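PDB 4GPS: KLLA0E02245p from Kluyveromyces lactis, which removes NAD and methylguanosine caps from RNA 5' ends and degrades RNA in the 5'-to-3' direction, with the help of a divalent metal cation. Local coordinates for residues Glu394-Thr399 / Ala415-Thr420; Val89-Tyr94 / Glu105-Pro110. All coordinates share one frame; numbering follows the deposited sequence.

Contact 1. Residues Glu394-Thr399 / Ala415-Thr420; sequences ESTSTT and ASQFVT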
loop_
_atom_site.group_PDB
_atom_site.type_symbol
_atom_site.label_atom_id
_atom_site.label_comp_id
_atom_site.label_asym_id
_atom_site.label_seq_id
_atom_site.Cartn_x
_atom_site.Cartn_y
_atom_site.Cartn_z
ATOM N N GLU A 394 29.222 -2.902 12.642
ATOM C CA GLU A 394 30.153 -1.848 13.034
ATOM C C GLU A 394 29.469 -0.734 13.843
ATOM O O GLU A 394 29.731 0.452 13.618
ATOM C CB GLU A 394 30.766 -1.247 11.761
ATOM C CG GLU A 394 31.333 -2.274 10.766
ATOM C CD GLU A 394 31.548 -1.696 9.356
ATOM O OE1 GLU A 394 32.286 -2.329 8.558
ATOM O OE2 GLU A 394 30.973 -0.619 9.041
ATOM N N SER A 395 28.600 -1.107 14.782
ATOM C CA SER A 395 27.889 -0.120 15.593
ATOM C C SER A 395 27.174 -0.743 16.794
ATOM O O SER A 395 27.011 -1.960 16.876
ATOM C CB SER A 395 26.879 0.634 14.718
ATOM O OG SER A 395 26.072 1.523 15.477
ATOM N N THR A 396 26.761 0.116 17.723
ATOM C CA THR A 396 26.055 -0.275 18.949
ATOM C C THR A 396 24.578 0.063 18.748
ATOM O O THR A 396 23.721 -0.207 19.602
ATOM C CB THR A 396 26.557 0.543 20.166
ATOM O OG1 THR A 396 27.980 0.688 20.087
ATOM C CG2 THR A 396 26.192 -0.155 21.477
ATOM N N SER A 397 24.292 0.680 17.611
ATOM C CA SER A 397 22.929 1.069 17.310
ATOM C C SER A 397 22.242 0.047 16.416
ATOM O O SER A 397 22.783 -0.374 15.392
ATOM C CB SER A 397 22.902 2.464 16.645
ATOM O OG SER A 397 23.024 3.522 17.595
ATOM N N THR A 398 21.051 -0.359 16.837
ATOM C CA THR A 398 20.261 -1.293 16.070
ATOM C C THR A 398 19.231 -0.473 15.273
ATOM O O THR A 398 18.626 -0.969 14.319
ATOM C CB THR A 398 19.542 -2.323 17.008
ATOM O OG1 THR A 398 18.728 -1.644 17.986
ATOM C CG2 THR A 398 20.556 -3.170 17.715
ATOM N N THR A 399 19.028 0.789 15.658
ATOM C CA THR A 399 18.055 1.619 14.958
ATOM C C THR A 399 18.714 2.765 14.160
ATOM O O THR A 399 19.603 3.457 14.659
ATOM C CB THR A 399 16.982 2.164 15.951
ATOM O OG1 THR A 399 16.426 1.074 16.710
ATOM C CG2 THR A 399 15.858 2.838 15.192
ATOM N N ALA A 415 20.447 6.121 15.152
ATOM C CA ALA A 415 19.540 6.835 16.045
ATOM C C ALA A 415 19.910 6.370 17.456
ATOM O O ALA A 415 20.437 5.273 17.623
ATOM C CB ALA A 415 18.118 6.478 15.729
ATOM N N SER A 416 19.636 7.183 18.465
ATOM C CA SER A 416 19.999 6.818 19.836
ATOM C C SER A 416 19.561 5.438 20.309
ATOM O O SER A 416 18.443 5.009 20.029
ATOM C CB SER A 416 19.446 7.845 20.823
ATOM O OG SER A 416 19.846 7.509 22.145
ATOM N N GLN A 417 20.432 4.755 21.049
ATOM C CA GLN A 417 20.101 3.441 21.594
ATOM C C GLN A 417 19.282 3.604 22.893
ATOM O O GLN A 417 18.941 2.621 23.548
ATOM C CB GLN A 417 21.367 2.666 21.900
ATOM C CG GLN A 417 22.110 3.202 23.106
ATOM C CD GLN A 417 23.609 3.009 22.984
ATOM O OE1 GLN A 417 24.076 1.920 22.620
ATOM N NE2 GLN A 417 24.378 4.063 23.288
ATOM N N PHE A 418 18.963 4.848 23.257
ATOM C CA PHE A 418 18.183 5.118 24.465
ATOM C C PHE A 418 16.793 5.616 24.109
ATOM O O PHE A 418 15.991 5.953 24.980
ATOM C CB PHE A 418 18.902 6.157 25.335
ATOM C CG PHE A 418 20.232 5.686 25.848
ATOM C CD1 PHE A 418 21.408 6.357 25.497
ATOM C CD2 PHE A 418 20.315 4.526 26.622
ATOM C CE1 PHE A 418 22.644 5.882 25.898
ATOM C CE2 PHE A 418 21.552 4.031 27.036
ATOM C CZ PHE A 418 22.726 4.716 26.666
ATOM N N VAL A 419 16.508 5.642 22.817
ATOM C CA VAL A 419 15.225 6.126 22.357
ATOM C C VAL A 419 14.410 5.074 21.603
ATOM O O VAL A 419 14.909 4.448 20.671
ATOM C CB VAL A 419 15.425 7.350 21.434
ATOM C CG1 VAL A 419 14.095 7.769 20.808
ATOM C CG2 VAL A 419 16.054 8.483 22.223
ATOM N N THR A 420 13.165 4.863 22.018
ATOM C CA THR A 420 12.318 3.917 21.303
ATOM C C THR A 420 11.114 4.647 20.721
ATOM O O THR A 420 10.424 5.387 21.420
ATOM C CB THR A 420 11.810 2.757 22.185
ATOM O OG1 THR A 420 12.920 2.021 22.704
ATOM C CG2 THR A 420 11.000 1.800 21.344
HETATM O O HOH W 1 19.637 2.289 18.199
#
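The Gln417 side chain swings across to Thr396, setting its amide oxygen OE1 against the threonine methyl CG2 at 3.2 Å. The torsions on both sides arrange this meeting: Gln417 carries CG between its backbone N and carbonyl carbon (chi1 72°) and bends again at chi2, while Thr396 holds CG2 roughly opposite its own N. On its other side the glutamine rides over the neighbouring Phe418, with CG 3.8 Å above the centre of the ring. This exposed outer pair makes a van der Waals touch.

The polar grip lies further in. Ser397 donates from OG to the carbonyl oxygen of Ala415 at 3.1 Å, approaching from 31° out of the carbonyl plane. Ser397 is itself held by an ST turn, because its backbone N donates to Ser395 OG at 2.9 Å. Next along, Ala415 N gives a nearly straight bond (169°) to Thr399 O at 2.8 Å. The reverse bond is missing: Thr399 N and Ala415 O stand 5.1 Å apart, and water 1 fills in between them, accepting from Thr399 N at 3.0 Å and placed to donate to Ala415 O. That carbonyl can therefore be held by a serine hydroxyl and a water together. The Thr399 hydroxyl turns to Thr203 of strand 198-204 instead.

Beyond Ala415 the chain peels off through a type I turn from Ser416 to Val419, where Ser416 OG accepts from Phe418 N in a second ST turn. One direct backbone bond, a water in place of its mate, then a serine hydroxyl reaching a main-chain carbonyl: this is the fraying open end of a beta hairpin, here that of strands 399-404 and 409-414.

Contact 2. Residues Val89-Tyr94 / Glu105-Pro110; sequences VHNCSY and EASRKP
A beta hairpin, strands 86-95 and 100-103, doubles back here: after its second strand the chain makes a short 3-10 turn and passes against the face of strand 86-95 onto which Asn91 and Ser93 point. Ser107 is the residue that fits between those two. Ser107 CB sits 3.9 Å from Cys92 CA, so it packs directly on the strand backbone, and Ser107 OG reaches Asn91 OD1 at 2.7 Å. The hydroxyl proton may go there or to the Asn104 carbonyl, which is also in range, so the choice between the two is open; Asn104 also bonds to Asn91 N through OD1, which ties the turn to the strand as well. Asn91 can present its amide this way because CG is tucked between its backbone N and carbonyl carbon (chi1 59°); ND2 meanwhile holds Glu88.

Ser93 does the other half of the work. Ser93 OG takes the backbone N-H of Arg108 at 3.0 Å and 161°, while lying 3.2 Å from Ser107 CA. Without the hydroxyl, as with an alanine in place of Ser93, Arg108 N is likely to lose its acceptor on the strand and the chain after Ser107 to drift from it.

The side chains of Asn91, Ser107 and Lys109 all touch Tyr261 of strand 259-268, and that of Lys109 lies about 11 Å from the side chain of Asp282, a metal ligand, too far for direct contact. Lys109 doubles back on itself, bent at chi2 and chi4, which returns Lys109 NZ toward Ser107 O for a weak bond at 3.3 Å; a water accepts from both that NZ, again weakly, and Asn91 ND2.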
loop_
_atom_site.group_PDB
_atom_site.type_symbol
_atom_site.label_atom_id
_atom_site.label_comp_id
_atom_site.label_asym_id
_atom_site.label_seq_id
_atom_site.Cartn_x
_atom_site.Cartn_y
_atom_site.Cartn_z
ATOM N N VAL A 89 -0.538 -14.893 5.398
ATOM C CA VAL A 89 -0.134 -15.883 6.392
ATOM C C VAL A 89 -0.958 -15.774 7.690
ATOM O O VAL A 89 -1.038 -16.724 8.440
ATOM C CB VAL A 89 1.394 -15.776 6.700
ATOM C CG1 VAL A 89 2.216 -16.045 5.420
ATOM C CG2 VAL A 89 1.721 -14.394 7.251
ATOM N N HIS A 90 -1.554 -14.617 7.958
ATOM C CA HIS A 90 -2.405 -14.429 9.148
ATOM C C HIS A 90 -3.314 -13.248 8.833
ATOM O O HIS A 90 -3.056 -12.501 7.889
ATOM C CB HIS A 90 -1.584 -14.042 10.381
ATOM C CG HIS A 90 -0.766 -15.155 10.950
ATOM N ND1 HIS A 90 -1.316 -16.175 11.695
ATOM C CD2 HIS A 90 0.564 -15.411 10.881
ATOM C CE1 HIS A 90 -0.360 -17.009 12.062
ATOM N NE2 HIS A 90 0.789 -16.568 11.582
ATOM N N ASN A 91 -4.386 -13.104 9.603
ATOM C CA ASN A 91 -5.244 -11.960 9.484
ATOM C C ASN A 91 -5.803 -11.748 10.873
ATOM O O ASN A 91 -5.715 -12.640 11.705
ATOM C CB ASN A 91 -6.347 -12.160 8.448
ATOM C CG ASN A 91 -7.222 -13.318 8.754
ATOM O OD1 ASN A 91 -7.937 -13.327 9.755
ATOM N ND2 ASN A 91 -7.191 -14.314 7.884
ATOM N N CYS A 92 -6.309 -10.552 11.158
ATOM C CA CYS A 92 -6.871 -10.306 12.468
ATOM C C CYS A 92 -7.708 -9.060 12.501
ATOM O O CYS A 92 -7.469 -8.118 11.751
ATOM C CB CYS A 92 -5.783 -10.191 13.528
ATOM S SG CYS A 92 -4.705 -8.790 13.307
ATOM N N SER A 93 -8.724 -9.082 13.351
ATOM C CA SER A 93 -9.570 -7.924 13.512
ATOM C C SER A 93 -9.222 -7.355 14.885
ATOM O O SER A 93 -8.996 -8.081 15.862
ATOM C CB SER A 93 -11.052 -8.287 13.388
ATOM O OG SER A 93 -11.346 -9.480 14.062
ATOM N N TYR A 94 -9.112 -6.044 14.926
ATOM C CA TYR A 94 -8.752 -5.369 16.135
ATOM C C TYR A 94 -9.956 -4.563 16.610
ATOM O O TYR A 94 -10.325 -3.574 15.974
ATOM C CB TYR A 94 -7.531 -4.484 15.833
ATOM C CG TYR A 94 -7.191 -3.464 16.896
ATOM C CD1 TYR A 94 -7.423 -3.726 18.250
ATOM C CD2 TYR A 94 -6.596 -2.250 16.554
ATOM C CE1 TYR A 94 -7.075 -2.815 19.228
ATOM C CE2 TYR A 94 -6.237 -1.334 17.527
ATOM C CZ TYR A 94 -6.478 -1.628 18.860
ATOM O OH TYR A 94 -6.074 -0.747 19.828
ATOM N N GLU A 105 -9.233 -17.545 12.140
ATOM C CA GLU A 105 -10.598 -18.102 12.195
ATOM C C GLU A 105 -11.482 -17.363 13.205
ATOM O O GLU A 105 -12.701 -17.487 13.179
ATOM C CB GLU A 105 -10.567 -19.608 12.529
ATOM C CG GLU A 105 -9.764 -19.948 13.786
ATOM C CD GLU A 105 -9.864 -21.425 14.189
ATOM O OE1 GLU A 105 -10.665 -21.761 15.098
ATOM O OE2 GLU A 105 -9.140 -22.256 13.590
ATOM N N ALA A 106 -10.864 -16.576 14.076
ATOM C CA ALA A 106 -11.616 -15.822 15.065
ATOM C C ALA A 106 -11.912 -14.396 14.625
ATOM O O ALA A 106 -12.749 -13.733 15.245
ATOM C CB ALA A 106 -10.857 -15.790 16.404
ATOM N N SER A 107 -11.232 -13.914 13.576
ATOM C CA SER A 107 -11.452 -12.537 13.116
ATOM C C SER A 107 -12.776 -12.352 12.362
ATOM O O SER A 107 -13.356 -13.305 11.802
ATOM C CB SER A 107 -10.300 -12.080 12.223
ATOM O OG SER A 107 -10.331 -12.760 10.975
ATOM N N ARG A 108 -13.254 -11.114 12.375
ATOM C CA ARG A 108 -14.495 -10.764 11.685
ATOM C C ARG A 108 -14.091 -9.978 10.449
ATOM O O ARG A 108 -13.487 -8.912 10.554
ATOM C CB ARG A 108 -15.399 -9.894 12.575
ATOM C CG ARG A 108 -15.739 -10.557 13.904
ATOM C CD ARG A 108 -16.113 -9.520 14.942
ATOM N NE ARG A 108 -15.897 -10.020 16.295
ATOM C CZ ARG A 108 -15.678 -9.233 17.346
ATOM N NH1 ARG A 108 -15.652 -7.912 17.183
ATOM N NH2 ARG A 108 -15.474 -9.758 18.554
ATOM N N LYS A 109 -14.413 -10.514 9.280
ATOM C CA LYS A 109 -14.055 -9.865 8.028
ATOM C C LYS A 109 -15.128 -8.863 7.629
ATOM O O LYS A 109 -16.292 -9.204 7.550
ATOM C CB LYS A 109 -13.889 -10.917 6.927
ATOM C CG LYS A 109 -13.484 -12.319 7.409
ATOM C CD LYS A 109 -12.018 -12.413 7.756
ATOM C CE LYS A 109 -11.555 -13.872 7.844
ATOM N NZ LYS A 109 -11.951 -14.595 9.090
ATOM N N PRO A 110 -14.747 -7.606 7.379
ATOM C CA PRO A 110 -15.756 -6.607 6.985
ATOM C C PRO A 110 -16.349 -7.040 5.633
ATOM O O PRO A 110 -15.617 -7.291 4.665
ATOM C CB PRO A 110 -14.955 -5.294 6.869
ATOM C CG PRO A 110 -13.734 -5.545 7.676
ATOM C CD PRO A 110 -13.403 -7.016 7.401
HETATM O O HOH W 2 -9.401 -16.404 8.391
#

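From the N terminus, contact 2 comes first: strand 86-95 turns into strand 100-103, and residues 105-110 come back onto the first strand before helix 114-122 begins, closing a loop with ten residues between the segments. Contact 1 follows far downstream, between the exit of helix 370-393 and the end of the chain; the fifteen residues between its segments hold nearly all of the hairpin 399-404/409-414. The two loops run in series, neither nesting nor crossing. Their centres lie 34 Å apart and their nearest atoms about 17 Å. Contact 2 is buried, beside strand 259-268; contact 1 is on the surface, tied to strand 198-204 through Thr203 and Val204.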